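Local atomic coordinates of 35 kDa hemin binding protein (PDB entry 5Y1A), a protein that probably binds hemin and contributes to virulence in Porphyromonas gingivalis as a cargo of the type IX secretion system, joining a thioredoxin domain to a beta-sandwich domain. Residues Asp99-Ile104 and His253-Ala258. Residues are numbered along the deposited sequence; the frame is centred on the assembly and turned at random.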
# COMPACT_ATOMS: atom_id res chain seq x y z
N ASP A 99 9.33 -4.97 -15.36
CA ASP A 99 9.81 -5.86 -16.44
C ASP A 99 10.85 -5.15 -17.35
O ASP A 99 11.93 -5.69 -17.62
CB ASP A 99 8.61 -6.36 -17.25
CG ASP A 99 8.98 -7.45 -18.26
OD1 ASP A 99 10.01 -8.18 -18.09
OD2 ASP A 99 8.20 -7.57 -19.25
N GLN A 100 10.53 -3.94 -17.80
CA GLN A 100 11.49 -3.15 -18.57
C GLN A 100 12.84 -3.01 -17.83
O GLN A 100 13.91 -3.12 -18.45
CB GLN A 100 10.90 -1.78 -18.90
CG GLN A 100 11.81 -0.93 -19.83
CD GLN A 100 12.16 -1.66 -21.14
OE1 GLN A 100 11.28 -2.22 -21.81
NE2 GLN A 100 13.45 -1.63 -21.52
N THR A 101 12.80 -2.82 -16.53
CA THR A 101 13.99 -2.62 -15.72
C THR A 101 14.77 -3.89 -15.42
O THR A 101 16.02 -3.93 -15.54
CB THR A 101 13.58 -1.88 -14.41
OG1 THR A 101 13.04 -0.61 -14.77
CG2 THR A 101 14.79 -1.68 -13.46
N LEU A 102 14.05 -4.95 -15.06
CA LEU A 102 14.68 -6.14 -14.50
C LEU A 102 14.72 -7.36 -15.43
O LEU A 102 15.60 -8.24 -15.29
CB LEU A 102 13.98 -6.52 -13.18
CG LEU A 102 13.96 -5.46 -12.09
CD1 LEU A 102 12.93 -5.90 -11.04
CD2 LEU A 102 15.35 -5.36 -11.45
N GLY A 103 13.77 -7.42 -16.37
CA GLY A 103 13.68 -8.55 -17.29
C GLY A 103 13.10 -9.75 -16.54
O GLY A 103 13.84 -10.66 -16.17
N ILE A 104 11.79 -9.75 -16.36
CA ILE A 104 11.06 -10.78 -15.58
C ILE A 104 10.60 -11.88 -16.53
O ILE A 104 9.67 -11.68 -17.29
CB ILE A 104 9.84 -10.13 -14.86
CG1 ILE A 104 10.35 -9.02 -13.94
CG2 ILE A 104 9.02 -11.21 -14.07
CD1 ILE A 104 9.28 -8.04 -13.42
N HIS A 253 17.02 4.68 -6.74
CA HIS A 253 17.56 5.21 -7.97
C HIS A 253 16.56 5.04 -9.11
O HIS A 253 15.66 4.19 -9.05
CB HIS A 253 18.90 4.52 -8.27
CG HIS A 253 19.97 4.82 -7.26
ND1 HIS A 253 20.62 6.04 -7.21
CD2 HIS A 253 20.48 4.08 -6.25
CE1 HIS A 253 21.50 6.02 -6.22
NE2 HIS A 253 21.43 4.85 -5.61
N PRO A 254 16.68 5.86 -10.16
CA PRO A 254 15.72 5.78 -11.27
C PRO A 254 15.68 4.39 -11.92
O PRO A 254 16.73 3.78 -12.12
CB PRO A 254 16.25 6.83 -12.26
CG PRO A 254 17.04 7.80 -11.39
CD PRO A 254 17.68 6.93 -10.34
N MET A 255 14.48 3.91 -12.21
CA MET A 255 14.32 2.66 -12.95
C MET A 255 15.07 2.64 -14.28
O MET A 255 15.53 1.62 -14.72
CB MET A 255 12.83 2.34 -13.14
CG MET A 255 12.05 2.30 -11.85
SD MET A 255 10.33 1.69 -12.06
CE MET A 255 10.74 0.29 -12.92
N SER A 256 15.19 3.81 -14.88
CA SER A 256 15.86 3.99 -16.18
C SER A 256 17.40 3.88 -16.14
O SER A 256 18.04 3.86 -17.22
CB SER A 256 15.48 5.35 -16.78
OG SER A 256 15.87 6.39 -15.87
N ASN A 257 17.98 3.83 -14.95
CA ASN A 257 19.43 3.71 -14.80
C ASN A 257 19.81 2.24 -14.79
O ASN A 257 19.63 1.56 -13.78
CB ASN A 257 19.91 4.38 -13.50
CG ASN A 257 21.44 4.35 -13.33
OD1 ASN A 257 22.09 3.38 -13.70
ND2 ASN A 257 22.00 5.39 -12.75
N ALA A 258 20.30 1.75 -15.93
CA ALA A 258 20.63 0.34 -16.05
C ALA A 258 21.73 -0.14 -15.10
O ALA A 258 21.73 -1.31 -14.68
CB ALA A 258 20.97 -0.01 -17.52
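T101, near the end of helix 89-102, meets M255, and this single pair carries the contact between 99-104 and 253-258. The two side chains cross at about a right angle. CE of M255 reaches OG1 of T101 at 3.1 Å, a tight approach between a methyl and a hydroxyl oxygen, and CB of M255 lies 3.4 Å from the same OG1. The methyl comes back to the threonine because the methionine chain, extended through chi2, bends at its last torsion (chi3 50°). On the other branch, T101 CG2 packs on the backbone O of M255 at 3.6 Å. OG1 stands beside the backbone N of its own residue (chi1 -62°), where it is hydrogen-bonded to A97 O one turn back in the helix; the buried hydroxyl thus has a polar partner within the helix while methionine carbons close over it. The contact joins the thioredoxin-type part of the chain to the beta-sandwich: 253-258 belongs to the loop linking strands 245-252 and 263-270, neighbours in an antiparallel sheet. M255 also touches A97 and R114, and T101 rests on H261 of the same loop. M255 is the second residue of a type I turn from P254 to N257, closed by the backbone hydrogen bond N257 N to P254 O at 3.1 Å, and N257 OD1 accepts a hydrogen bond from N260 N. Beyond T101 the helix gives way at G103, which has positive phi and whose N still bonds D99 O at 2.8 Å. I104 N then turns back to D99 OD1 (2.9 Å), meeting it nearly in line with its C-O bond.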